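Local coordinates for isochorismatase family protein (Enterococcus faecalis, PDB 2A67) that is of unknown function but belongs to the isochorismatase family and probably acts as a hydrolase, at residues A6-D11 and D116-M121; K14-P19 and G108-F113; V39-H44 and Q73-F78; P46-Q51 and N93-E98; T136-N141 and A147-H152. One frame throughout, in Å; residues are numbered along the deposited sequence.

Interaction 1: A6-D11 and D116-M121; sequences ALLLID and DTTIRM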
# COMPACT_ATOMS: atom_id res chain seq x y z
N ALA D 6 -3.65 5.23 19.37
CA ALA D 6 -5.04 5.14 19.00
C ALA D 6 -5.32 3.80 18.35
O ALA D 6 -4.44 3.20 17.72
CB ALA D 6 -5.43 6.27 17.98
N LEU D 7 -6.56 3.37 18.51
CA LEU D 7 -7.11 2.25 17.80
C LEU D 7 -7.86 2.80 16.56
O LEU D 7 -8.80 3.62 16.69
CB LEU D 7 -8.09 1.54 18.70
CG LEU D 7 -8.69 0.19 18.28
CD1 LEU D 7 -7.57 -0.89 18.10
CD2 LEU D 7 -9.70 -0.26 19.33
N LEU D 8 -7.44 2.36 15.37
CA LEU D 8 -7.98 2.85 14.14
C LEU D 8 -8.77 1.72 13.46
O LEU D 8 -8.17 0.73 13.00
CB LEU D 8 -6.86 3.40 13.25
CG LEU D 8 -7.29 4.04 11.90
CD1 LEU D 8 -8.11 5.32 12.21
CD2 LEU D 8 -6.03 4.36 11.08
N LEU D 9 -10.10 1.88 13.38
CA LEU D 9 -11.00 0.78 13.01
C LEU D 9 -11.68 1.11 11.68
O LEU D 9 -12.52 1.99 11.65
CB LEU D 9 -12.05 0.53 14.11
CG LEU D 9 -11.48 0.18 15.53
CD1 LEU D 9 -12.60 0.02 16.49
CD2 LEU D 9 -10.63 -1.08 15.46
N ILE D 10 -11.29 0.41 10.62
CA ILE D 10 -11.54 0.85 9.27
C ILE D 10 -12.75 0.14 8.62
O ILE D 10 -12.80 -1.09 8.45
CB ILE D 10 -10.27 0.73 8.37
CG1 ILE D 10 -9.11 1.56 8.94
CG2 ILE D 10 -10.63 1.14 6.86
CD1 ILE D 10 -7.76 1.12 8.37
N ASP D 11 -13.73 0.96 8.28
CA ASP D 11 -14.87 0.56 7.41
C ASP D 11 -15.63 -0.66 7.90
O ASP D 11 -16.02 -1.51 7.09
CB ASP D 11 -14.41 0.29 5.96
CG ASP D 11 -13.90 1.54 5.22
OD1 ASP D 11 -13.94 2.66 5.75
OD2 ASP D 11 -13.45 1.40 4.07
N ASP D 116 -4.94 -2.43 3.78
CA ASP D 116 -3.60 -2.42 3.24
C ASP D 116 -3.12 -1.02 2.92
O ASP D 116 -2.01 -0.61 3.30
CB ASP D 116 -3.50 -3.36 2.03
CG ASP D 116 -2.13 -3.46 1.48
OD1 ASP D 116 -1.65 -2.44 0.96
OD2 ASP D 116 -1.48 -4.54 1.54
N THR D 117 -3.97 -0.24 2.25
CA THR D 117 -3.56 1.10 1.87
C THR D 117 -3.31 1.98 3.07
O THR D 117 -2.33 2.70 3.10
CB THR D 117 -4.66 1.79 0.96
OG1 THR D 117 -5.07 0.83 -0.04
CG2 THR D 117 -4.05 3.01 0.25
N THR D 118 -4.20 1.99 4.04
CA THR D 118 -4.06 2.86 5.21
C THR D 118 -2.75 2.49 6.06
O THR D 118 -2.09 3.37 6.58
CB THR D 118 -5.34 2.76 6.05
OG1 THR D 118 -6.46 3.13 5.18
CG2 THR D 118 -5.29 3.71 7.30
N ILE D 119 -2.39 1.22 6.08
CA ILE D 119 -1.17 0.70 6.79
C ILE D 119 0.10 1.22 6.08
O ILE D 119 0.93 1.84 6.71
CB ILE D 119 -1.18 -0.83 6.84
CG1 ILE D 119 -2.22 -1.31 7.87
CG2 ILE D 119 0.26 -1.40 7.20
CD1 ILE D 119 -2.47 -2.83 7.73
N ARG D 120 0.17 1.04 4.76
CA ARG D 120 1.30 1.55 3.94
C ARG D 120 1.40 3.05 4.01
O ARG D 120 2.50 3.58 4.19
CB ARG D 120 1.21 1.08 2.48
CG ARG D 120 1.14 -0.46 2.41
CD ARG D 120 1.65 -1.00 1.11
NE ARG D 120 1.04 -2.32 0.85
CZ ARG D 120 1.65 -3.34 0.25
NH1 ARG D 120 2.93 -3.25 -0.18
NH2 ARG D 120 0.98 -4.48 0.06
N MSE D 121 0.25 3.72 3.96
CA MSE D 121 0.24 5.19 4.14
C MSE D 121 0.70 5.65 5.55
O MSE D 121 1.50 6.57 5.67
CB MSE D 121 -1.16 5.74 3.79
CG MSE D 121 -1.22 7.23 3.74
SE MSE D 121 -0.32 8.05 2.13
CE MSE D 121 -0.30 6.81 1.17
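Thr118, on the buried side of helix 111-125, meets two alternate side chains on the same face of strand 5-10, Ile10 and Leu8. Most of the buried surface belongs to these three residues. The CD1 methyl of Ile10 comes tip to tip with the threonine and sits at its branch point, 3.7 Å from Thr118 CB, with Thr118 CG2 equally near. Leu8 arrives two residues earlier on the strand, and its CD2 methyl lies 3.9 Å from Thr118 CG2. Thr118 CG2 is directed at the strand because it stands opposite its own backbone N, with OG1 turned back beside that N (chi1 -57°). There the hydroxyl bonds to Cys114 O in the preceding helical turn and to Ala86 N, so the polar half of this buried side chain is satisfied while the methyl half faces the sheet. This is helix-on-sheet packing in a parallel alpha/beta fold, with Ile106 of strand 103-109 beside Ile10. Asp11, just past the strand end, is salt-bridged to Lys81, and together with Cys114 the three are consistent with the Asp-Lys-Cys triad known in relatives. On another side of the helix Arg120 NE reaches Asp116 OD1 at 2.7 Å, meeting the syn side of the oxygen 21° out of the carboxylate plane, and both residues also form salt bridges with their counterparts in the second subunit.

Interaction 2: K14-P19 and G108-F113; sequences KGIESP and GVQTEF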
# COMPACT_ATOMS: atom_id res chain seq x y z
N LYS D 14 -22.21 -1.98 7.87
CA LYS D 14 -23.17 -3.03 7.51
C LYS D 14 -23.14 -3.40 6.03
O LYS D 14 -23.07 -4.58 5.68
CB LYS D 14 -24.58 -2.61 7.92
CG LYS D 14 -24.70 -2.17 9.37
CD LYS D 14 -26.16 -1.85 9.68
CE LYS D 14 -26.31 -0.70 10.65
NZ LYS D 14 -27.59 0.05 10.26
N GLY D 15 -23.09 -2.39 5.17
CA GLY D 15 -23.19 -2.61 3.73
C GLY D 15 -21.95 -3.06 2.97
O GLY D 15 -21.92 -2.96 1.75
N ILE D 16 -20.93 -3.57 3.66
CA ILE D 16 -19.74 -4.08 2.93
C ILE D 16 -19.71 -5.49 2.22
O ILE D 16 -19.15 -5.57 1.13
CB ILE D 16 -18.38 -3.83 3.71
CG1 ILE D 16 -17.88 -2.40 3.50
CG2 ILE D 16 -17.24 -4.67 3.13
CD1 ILE D 16 -17.89 -1.56 4.68
N GLU D 17 -20.26 -6.61 2.70
CA GLU D 17 -21.59 -6.98 3.20
C GLU D 17 -22.91 -6.82 2.41
O GLU D 17 -23.71 -5.91 2.64
CB GLU D 17 -21.69 -7.16 4.69
CG GLU D 17 -20.80 -8.32 5.01
CD GLU D 17 -21.22 -9.13 6.19
OE1 GLU D 17 -22.10 -8.67 6.97
OE2 GLU D 17 -20.63 -10.24 6.34
N SER D 18 -23.10 -7.77 1.50
CA SER D 18 -24.37 -8.04 0.81
C SER D 18 -24.83 -9.48 1.15
O SER D 18 -24.03 -10.28 1.69
CB SER D 18 -24.16 -7.90 -0.71
OG SER D 18 -23.69 -9.12 -1.28
N PRO D 19 -26.11 -9.83 0.87
CA PRO D 19 -26.55 -11.23 0.96
C PRO D 19 -25.63 -12.28 0.29
O PRO D 19 -25.36 -13.33 0.90
CB PRO D 19 -27.94 -11.21 0.29
CG PRO D 19 -28.06 -9.82 -0.36
CD PRO D 19 -27.23 -8.94 0.50
N GLY D 108 -9.68 -3.68 10.35
CA GLY D 108 -10.88 -3.36 9.54
C GLY D 108 -11.00 -4.23 8.34
O GLY D 108 -10.43 -5.31 8.29
N VAL D 109 -11.74 -3.71 7.35
CA VAL D 109 -12.05 -4.39 6.09
C VAL D 109 -12.01 -3.31 5.00
O VAL D 109 -12.14 -2.12 5.32
CB VAL D 109 -13.51 -5.02 6.14
CG1 VAL D 109 -13.65 -6.01 7.35
CG2 VAL D 109 -14.55 -3.91 6.28
N GLN D 110 -11.74 -3.68 3.75
CA GLN D 110 -11.30 -5.03 3.40
C GLN D 110 -9.78 -5.08 3.48
O GLN D 110 -9.12 -4.12 3.12
CB GLN D 110 -11.74 -5.41 1.96
CG GLN D 110 -13.23 -5.79 1.89
CD GLN D 110 -13.68 -5.94 0.46
OE1 GLN D 110 -13.36 -6.91 -0.23
NE2 GLN D 110 -14.40 -4.95 -0.00
N THR D 111 -9.25 -6.25 3.85
CA THR D 111 -7.78 -6.52 3.97
C THR D 111 -6.92 -5.89 2.89
O THR D 111 -5.97 -5.15 3.18
CB THR D 111 -7.54 -8.05 3.89
OG1 THR D 111 -8.33 -8.69 4.90
CG2 THR D 111 -6.03 -8.45 4.00
N GLU D 112 -7.21 -6.25 1.64
CA GLU D 112 -6.32 -5.90 0.56
C GLU D 112 -6.56 -4.50 -0.02
O GLU D 112 -5.75 -4.00 -0.78
CB GLU D 112 -6.37 -6.94 -0.56
CG GLU D 112 -7.64 -6.84 -1.46
CD GLU D 112 -8.84 -7.66 -0.95
OE1 GLU D 112 -9.13 -7.64 0.26
OE2 GLU D 112 -9.51 -8.32 -1.78
N PHE D 113 -7.65 -3.86 0.37
CA PHE D 113 -7.98 -2.55 -0.16
C PHE D 113 -7.70 -1.48 0.89
O PHE D 113 -6.57 -1.10 1.05
CB PHE D 113 -9.42 -2.51 -0.69
CG PHE D 113 -9.66 -3.46 -1.85
CD1 PHE D 113 -9.04 -3.24 -3.08
CD2 PHE D 113 -10.49 -4.56 -1.70
CE1 PHE D 113 -9.26 -4.13 -4.22
CE2 PHE D 113 -10.73 -5.43 -2.82
CZ PHE D 113 -10.10 -5.21 -4.08
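The backbone O of Gln110 accepts the N-H of Phe113 at 3.1 Å, closing the first turn of helix 111-125 with Gln110 itself at the N-cap. Just before this turn, at Val109 and Gln110, the loop 14-19 offers one side chain, Ile16, whose CG2 methyl meets both residues. It lies 4.2 Å from Val109 CG2, a loose apolar contact, and equally far from Gln110 NE2. The glutamine amide gets there because its chain runs out straight at chi2 (171°), although its CB does not point at the loop. Its OE1 has a weak hydrogen bond to Thr138, whose hydroxyl also bonds to Glu112 OE1. The peptide bond joining Val109 to Gln110 is cis, and this kink carries the chain from the end of strand 103-109 into the helix. A non-proline cis peptide at this strand-to-helix junction is a hallmark of the isochorismatase and nicotinamidase family, where it borders the active site.

Interaction 3: V39-H44 and Q73-F78; sequences VYRQHH and QPTDFF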
# COMPACT_ATOMS: atom_id res chain seq x y z
N VAL D 39 -10.10 -2.44 26.04
CA VAL D 39 -8.76 -2.06 26.60
C VAL D 39 -8.50 -0.55 26.38
O VAL D 39 -8.01 0.15 27.25
CB VAL D 39 -7.63 -2.86 25.93
CG1 VAL D 39 -6.25 -2.29 26.22
CG2 VAL D 39 -7.71 -4.37 26.25
N TYR D 40 -8.82 -0.04 25.20
CA TYR D 40 -8.65 1.39 24.93
C TYR D 40 -9.49 2.25 25.84
O TYR D 40 -9.00 3.27 26.34
CB TYR D 40 -8.90 1.69 23.43
CG TYR D 40 -7.66 1.39 22.64
CD1 TYR D 40 -7.30 0.07 22.36
CD2 TYR D 40 -6.83 2.41 22.20
CE1 TYR D 40 -6.14 -0.24 21.67
CE2 TYR D 40 -5.66 2.12 21.46
CZ TYR D 40 -5.33 0.80 21.21
OH TYR D 40 -4.18 0.49 20.51
N ARG D 41 -10.72 1.82 26.12
CA ARG D 41 -11.63 2.57 27.05
C ARG D 41 -11.08 2.62 28.46
O ARG D 41 -11.02 3.70 29.07
CB ARG D 41 -13.03 1.97 27.08
CG ARG D 41 -13.79 2.13 25.71
CD ARG D 41 -15.33 2.14 25.88
NE ARG D 41 -15.93 1.99 24.57
CZ ARG D 41 -15.83 2.88 23.59
NH1 ARG D 41 -15.24 4.07 23.80
NH2 ARG D 41 -16.37 2.62 22.42
N GLN D 42 -10.64 1.46 28.95
CA GLN D 42 -9.95 1.35 30.25
C GLN D 42 -8.77 2.30 30.39
O GLN D 42 -8.54 2.86 31.47
CB GLN D 42 -9.33 -0.03 30.39
CG GLN D 42 -10.19 -1.30 30.38
CD GLN D 42 -9.26 -2.56 30.23
OE1 GLN D 42 -8.09 -2.55 30.69
NE2 GLN D 42 -9.78 -3.63 29.58
N HIS D 43 -7.97 2.45 29.33
CA HIS D 43 -6.82 3.35 29.38
C HIS D 43 -7.16 4.80 29.01
O HIS D 43 -6.29 5.65 29.04
CB HIS D 43 -5.64 2.85 28.51
CG HIS D 43 -5.00 1.57 29.00
ND1 HIS D 43 -3.81 1.53 29.70
CD2 HIS D 43 -5.39 0.27 28.88
CE1 HIS D 43 -3.49 0.28 29.97
NE2 HIS D 43 -4.44 -0.51 29.49
N HIS D 44 -8.43 5.08 28.67
CA HIS D 44 -8.89 6.38 28.12
C HIS D 44 -8.05 6.78 26.90
O HIS D 44 -7.58 7.92 26.80
CB HIS D 44 -8.90 7.50 29.19
CG HIS D 44 -9.59 7.11 30.46
ND1 HIS D 44 -8.92 6.65 31.57
CD2 HIS D 44 -10.91 7.11 30.79
CE1 HIS D 44 -9.78 6.39 32.53
NE2 HIS D 44 -11.00 6.65 32.08
N GLN D 73 -19.10 4.74 21.40
CA GLN D 73 -19.62 5.74 22.32
C GLN D 73 -19.49 7.05 21.62
O GLN D 73 -18.71 7.14 20.69
CB GLN D 73 -18.81 5.81 23.59
CG GLN D 73 -18.44 4.47 24.14
CD GLN D 73 -19.40 3.95 25.14
OE1 GLN D 73 -20.60 3.80 24.86
NE2 GLN D 73 -18.89 3.64 26.35
N PRO D 74 -20.26 8.09 22.05
CA PRO D 74 -20.24 9.43 21.42
C PRO D 74 -18.90 10.13 21.60
O PRO D 74 -18.60 11.14 20.95
CB PRO D 74 -21.35 10.20 22.17
CG PRO D 74 -21.56 9.45 23.42
CD PRO D 74 -21.25 8.01 23.15
N THR D 75 -18.12 9.50 22.46
CA THR D 75 -16.77 9.85 22.87
C THR D 75 -15.68 9.47 21.86
O THR D 75 -14.64 10.14 21.75
CB THR D 75 -16.61 9.10 24.19
OG1 THR D 75 -16.86 10.03 25.23
CG2 THR D 75 -15.25 8.35 24.37
N ASP D 76 -15.92 8.37 21.15
CA ASP D 76 -15.10 7.99 20.01
C ASP D 76 -15.01 9.07 18.93
O ASP D 76 -15.77 10.05 18.95
CB ASP D 76 -15.64 6.68 19.46
CG ASP D 76 -15.73 5.59 20.52
OD1 ASP D 76 -15.02 5.67 21.54
OD2 ASP D 76 -16.48 4.62 20.33
N PHE D 77 -14.05 8.90 18.03
CA PHE D 77 -13.81 9.84 16.93
C PHE D 77 -14.26 9.13 15.68
O PHE D 77 -14.27 7.89 15.64
CB PHE D 77 -12.33 10.22 16.83
CG PHE D 77 -11.81 10.97 18.06
CD1 PHE D 77 -12.21 12.30 18.31
CD2 PHE D 77 -10.96 10.35 18.96
CE1 PHE D 77 -11.74 13.00 19.46
CE2 PHE D 77 -10.48 11.04 20.12
CZ PHE D 77 -10.89 12.37 20.37
N PHE D 78 -14.68 9.91 14.68
CA PHE D 78 -15.23 9.34 13.45
C PHE D 78 -14.64 10.12 12.30
O PHE D 78 -14.63 11.38 12.30
CB PHE D 78 -16.78 9.46 13.45
CG PHE D 78 -17.42 8.65 14.55
CD1 PHE D 78 -17.71 7.33 14.36
CD2 PHE D 78 -17.66 9.22 15.81
CE1 PHE D 78 -18.29 6.57 15.40
CE2 PHE D 78 -18.23 8.47 16.86
CZ PHE D 78 -18.53 7.14 16.64
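An end-on, two-pronged salt bridge from Arg41, in the last turn of helix 26-42, to Asp76 joins that helix to the type I beta turn 73-76 leading into strand 77-81. Arg41 NH1 bonds to Asp76 OD1 at 2.8 Å and NH2 to OD2 at 2.9 Å. Each carboxylate oxygen accepts through its syn lone pair, both bonds are nearly straight, and the guanidinium and carboxylate planes are only 13° apart, so the two flat groups lock edge to edge. Arg41 spans the distance with a chain extended from CG to NE. Asp76 OD2 has a second donor, the backbone N of Gln73, which reaches it at 2.8 Å from above the carboxylate plane, 62° out of it. The turn, closed by Asp76 N to Gln73 O at 3.1 Å, therefore holds its own carboxylate in position for the arginine. The aliphatic part of Gln73 lies over one face of the guanidinium, although its modelled closeness is doubtful. Beyond the two segments Arg41 NE is salt-bridged to Asp71, which would add to the negative surroundings of the guanidinium. Three residues after the arginine, the helix terminates in a Schellman motif at His44, whose N bonds to Arg41 O. The contact thus ties a helix end to the turn before an outermost strand of the parallel sheet in this three-layer alpha/beta fold.

Interaction 4: P46-Q51 and N93-E98; sequences PIIFVQ and NDLLTE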
# COMPACT_ATOMS: atom_id res chain seq x y z
N PRO D 46 -7.63 7.01 22.68
CA PRO D 46 -8.56 7.35 21.57
C PRO D 46 -8.92 6.15 20.66
O PRO D 46 -8.05 5.36 20.29
CB PRO D 46 -7.80 8.41 20.78
CG PRO D 46 -6.58 8.78 21.53
CD PRO D 46 -6.32 7.72 22.57
N ILE D 47 -10.20 6.05 20.28
CA ILE D 47 -10.68 5.02 19.39
C ILE D 47 -11.32 5.80 18.21
O ILE D 47 -12.12 6.71 18.42
CB ILE D 47 -11.77 4.11 20.01
CG1 ILE D 47 -11.24 3.42 21.31
CG2 ILE D 47 -12.36 3.17 18.85
CD1 ILE D 47 -12.33 2.83 22.19
N ILE D 48 -10.87 5.48 17.00
CA ILE D 48 -11.25 6.24 15.78
C ILE D 48 -11.85 5.27 14.79
O ILE D 48 -11.17 4.34 14.32
CB ILE D 48 -10.05 6.92 15.15
CG1 ILE D 48 -9.31 7.80 16.17
CG2 ILE D 48 -10.47 7.79 13.89
CD1 ILE D 48 -7.84 8.12 15.81
N PHE D 49 -13.13 5.48 14.45
CA PHE D 49 -13.78 4.67 13.44
C PHE D 49 -13.71 5.40 12.11
O PHE D 49 -14.02 6.60 12.02
CB PHE D 49 -15.26 4.47 13.78
CG PHE D 49 -15.51 3.57 14.94
CD1 PHE D 49 -15.66 4.09 16.23
CD2 PHE D 49 -15.59 2.20 14.75
CE1 PHE D 49 -15.90 3.27 17.28
CE2 PHE D 49 -15.84 1.36 15.84
CZ PHE D 49 -15.99 1.91 17.09
N VAL D 50 -13.30 4.69 11.06
CA VAL D 50 -13.32 5.26 9.69
C VAL D 50 -14.52 4.65 8.94
O VAL D 50 -14.74 3.44 8.98
CB VAL D 50 -11.97 5.02 8.94
CG1 VAL D 50 -12.05 5.59 7.52
CG2 VAL D 50 -10.79 5.72 9.76
N GLN D 51 -15.32 5.51 8.34
CA GLN D 51 -16.46 5.08 7.55
C GLN D 51 -16.35 5.63 6.14
O GLN D 51 -16.11 6.83 5.93
CB GLN D 51 -17.76 5.55 8.20
CG GLN D 51 -18.06 4.84 9.52
CD GLN D 51 -19.21 5.45 10.26
OE1 GLN D 51 -19.02 6.34 11.07
NE2 GLN D 51 -20.43 4.99 9.95
N ASN D 93 -5.14 12.87 9.47
CA ASN D 93 -3.84 13.32 9.91
C ASN D 93 -3.99 14.46 10.94
O ASN D 93 -3.33 14.47 12.01
CB ASN D 93 -3.02 13.71 8.70
CG ASN D 93 -1.57 13.68 8.96
OD1 ASN D 93 -0.91 14.72 8.90
ND2 ASN D 93 -1.04 12.49 9.28
N ASP D 94 -4.94 15.37 10.67
CA ASP D 94 -5.21 16.48 11.61
C ASP D 94 -5.68 16.05 12.98
O ASP D 94 -5.29 16.63 13.97
CB ASP D 94 -6.23 17.49 11.05
CG ASP D 94 -5.62 18.41 10.01
OD1 ASP D 94 -4.40 18.34 9.78
OD2 ASP D 94 -6.38 19.20 9.40
N LEU D 95 -6.57 15.08 13.02
CA LEU D 95 -7.09 14.56 14.25
C LEU D 95 -5.93 13.90 15.05
O LEU D 95 -5.72 14.21 16.24
CB LEU D 95 -8.20 13.54 13.93
CG LEU D 95 -8.63 12.74 15.19
CD1 LEU D 95 -9.29 13.69 16.19
CD2 LEU D 95 -9.52 11.58 14.87
N LEU D 96 -5.15 13.04 14.38
CA LEU D 96 -3.97 12.39 15.04
C LEU D 96 -2.98 13.37 15.65
O LEU D 96 -2.43 13.13 16.74
CB LEU D 96 -3.26 11.49 14.06
CG LEU D 96 -4.15 10.34 13.62
CD1 LEU D 96 -3.46 9.45 12.61
CD2 LEU D 96 -4.64 9.56 14.84
N THR D 97 -2.71 14.44 14.92
CA THR D 97 -1.88 15.54 15.41
C THR D 97 -2.55 16.20 16.61
O THR D 97 -1.93 16.34 17.66
CB THR D 97 -1.65 16.59 14.29
OG1 THR D 97 -1.19 15.92 13.12
CG2 THR D 97 -0.61 17.62 14.70
N GLU D 98 -3.82 16.59 16.48
CA GLU D 98 -4.54 17.21 17.59
C GLU D 98 -4.54 16.30 18.85
O GLU D 98 -4.42 16.79 19.95
CB GLU D 98 -5.93 17.57 17.13
CG GLU D 98 -7.03 17.76 18.16
CD GLU D 98 -8.40 17.60 17.48
OE1 GLU D 98 -8.54 18.09 16.31
OE2 GLU D 98 -9.31 16.95 18.08
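With CG1 beside its backbone N (chi1 -54°) and an extended second torsion (159°), Ile48 holds its CD1 methyl out from strand 47-52 to meet Leu95 and Leu96. In this parallel alpha/beta sandwich, helix 92-98 packs here on the sheet face away from helix 26-42, which receives the alternate strand residues Ile47 and Phe49. Leu95 swings CG opposite its own N (chi1 170°) and comes tip to tip with the isoleucine. Its CD2 methyl is 4.0 Å from Ile48 CD1, with CG1 and CG2 of the isoleucine about as near. Leu96 leaves the helix at a less direct angle, and only the end of its side chain turns in, crossing Ile48 at a slant. The strand residue is thus received by two successive leucines, while Ala6 and Leu8 of strand 5-10 and Ile79 of strand 77-81 flank it in the sheet. In the tighter of the two leucine contacts, Leu96 CD2 lies 3.6 Å from Ile48 CD1.

Interaction 5: T136-N141 and A147-H152; sequences TSTLDN and AQIIQH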
# COMPACT_ATOMS: atom_id res chain seq x y z
N THR D 136 -8.66 -8.41 10.63
CA THR D 136 -9.07 -7.94 9.28
C THR D 136 -9.87 -9.04 8.58
O THR D 136 -9.78 -10.21 8.93
CB THR D 136 -7.90 -7.49 8.34
OG1 THR D 136 -7.29 -8.63 7.73
CG2 THR D 136 -6.84 -6.72 9.09
N SER D 137 -10.66 -8.64 7.58
CA SER D 137 -11.39 -9.65 6.82
C SER D 137 -11.62 -9.07 5.43
O SER D 137 -11.42 -7.86 5.21
CB SER D 137 -12.70 -10.00 7.52
OG SER D 137 -13.51 -10.86 6.72
N THR D 138 -12.01 -9.95 4.52
CA THR D 138 -12.26 -9.64 3.11
C THR D 138 -13.13 -10.76 2.51
O THR D 138 -13.65 -11.60 3.25
CB THR D 138 -10.94 -9.39 2.32
OG1 THR D 138 -11.22 -8.70 1.11
CG2 THR D 138 -10.08 -10.66 2.06
N LEU D 139 -13.30 -10.73 1.18
CA LEU D 139 -14.22 -11.59 0.42
C LEU D 139 -13.43 -12.45 -0.54
O LEU D 139 -12.34 -12.04 -0.98
CB LEU D 139 -15.19 -10.71 -0.39
CG LEU D 139 -15.93 -9.59 0.36
CD1 LEU D 139 -16.53 -8.59 -0.60
CD2 LEU D 139 -17.02 -10.12 1.28
N ASP D 140 -13.94 -13.64 -0.88
CA ASP D 140 -13.35 -14.43 -1.96
C ASP D 140 -13.48 -13.49 -3.13
O ASP D 140 -14.50 -12.82 -3.25
CB ASP D 140 -14.14 -15.73 -2.27
CG ASP D 140 -14.11 -16.77 -1.12
OD1 ASP D 140 -13.31 -16.67 -0.15
OD2 ASP D 140 -14.93 -17.72 -1.18
N ASN D 141 -12.46 -13.40 -3.98
CA ASN D 141 -12.52 -12.45 -5.09
C ASN D 141 -12.63 -13.12 -6.46
O ASN D 141 -12.43 -12.45 -7.48
CB ASN D 141 -11.34 -11.45 -5.06
CG ASN D 141 -10.02 -12.07 -5.40
OD1 ASN D 141 -8.95 -11.45 -5.24
ND2 ASN D 141 -10.05 -13.30 -5.85
N ALA D 147 -9.23 -16.30 2.80
CA ALA D 147 -8.11 -16.88 3.58
C ALA D 147 -6.72 -16.65 2.92
O ALA D 147 -5.75 -16.30 3.59
CB ALA D 147 -8.36 -18.36 3.82
N GLN D 148 -6.62 -16.84 1.61
CA GLN D 148 -5.36 -16.67 0.88
C GLN D 148 -4.94 -15.20 0.80
O GLN D 148 -3.74 -14.87 0.92
CB GLN D 148 -5.49 -17.20 -0.55
CG GLN D 148 -5.62 -18.70 -0.71
CD GLN D 148 -5.77 -19.07 -2.17
OE1 GLN D 148 -6.78 -18.76 -2.79
NE2 GLN D 148 -4.75 -19.69 -2.73
N ILE D 149 -5.94 -14.34 0.58
CA ILE D 149 -5.73 -12.87 0.54
C ILE D 149 -5.25 -12.34 1.88
O ILE D 149 -4.29 -11.55 1.94
CB ILE D 149 -7.00 -12.09 0.11
CG1 ILE D 149 -7.46 -12.49 -1.31
CG2 ILE D 149 -6.74 -10.53 0.21
CD1 ILE D 149 -8.92 -12.11 -1.59
N ILE D 150 -5.92 -12.77 2.95
CA ILE D 150 -5.53 -12.43 4.32
C ILE D 150 -4.13 -12.90 4.65
O ILE D 150 -3.33 -12.12 5.18
CB ILE D 150 -6.54 -12.94 5.35
CG1 ILE D 150 -7.81 -12.09 5.30
CG2 ILE D 150 -5.95 -12.84 6.78
CD1 ILE D 150 -9.04 -12.77 5.83
N GLN D 151 -3.84 -14.17 4.38
CA GLN D 151 -2.48 -14.71 4.57
C GLN D 151 -1.41 -13.86 3.84
O GLN D 151 -0.36 -13.46 4.41
CB GLN D 151 -2.46 -16.18 4.13
CG GLN D 151 -1.13 -16.87 4.09
CD GLN D 151 -1.23 -18.31 3.48
OE1 GLN D 151 -1.65 -18.51 2.31
NE2 GLN D 151 -0.85 -19.32 4.31
N HIS D 152 -1.67 -13.60 2.57
CA HIS D 152 -0.76 -12.84 1.73
C HIS D 152 -0.43 -11.45 2.29
O HIS D 152 0.72 -11.12 2.39
CB HIS D 152 -1.36 -12.70 0.31
CG HIS D 152 -0.51 -11.92 -0.65
ND1 HIS D 152 0.75 -12.33 -1.05
CD2 HIS D 152 -0.78 -10.79 -1.35
CE1 HIS D 152 1.21 -11.49 -1.97
NE2 HIS D 152 0.31 -10.54 -2.16
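The flat side-chain amide of Asn141 turns one face to Ile149, whose CD1 methyl lies 4.0 Å from Asn141 CG. The same methyl also touches Leu139 O at 3.5 Å, so the chain end of this isoleucine is lodged against a carbonyl and an amide. Its other branch meets Thr138 at about a right angle, with Ile149 CG2 and Thr138 CG2 3.8 Å apart. OG1 of Thr138 stands opposite its backbone N (chi1 -162°), where it bonds to Glu112, and this leaves the methyl between N and the carbonyl carbon, facing the helix. These contacts lie within a beta-alpha-beta unit, strand 128-137, helix 146-157 and strand 163-164, where the chain beyond the first strand folds back along the opening turns of the helix. One residue on, Ile150 rests on the backbone, its CD1 4.0 Å from Ser137 CA and 4.1 Å from Thr136 O. The Thr136 hydroxyl bonds to Thr111 and Glu154, and Asn141 also packs on His152 of the second subunit.

How the interactions relate
From the N terminus, strand 5-10 opens interaction 1, which closes at helix 111-125 and encloses interactions 2, 3 and 4. The following loop opens interaction 2, closed at 108-113, with interactions 3 and 4 nested inside it. These two cross, their segments alternating as 39-44, 46-51, 73-78 and 93-98, and strands 47-52 and 77-81 pair between them through backbone bonds of Phe77. Interaction 5 follows in series as a short loop. Interactions 1, 3 and 4 touch one another, spanning strand 5-10 to strand 77-81. Towards the other side, interactions 1 and 2 share helix 111-125, and Glu112 links interaction 2 to Thr138 of interaction 5, whose centre lies about 28 Å from that of interaction 3.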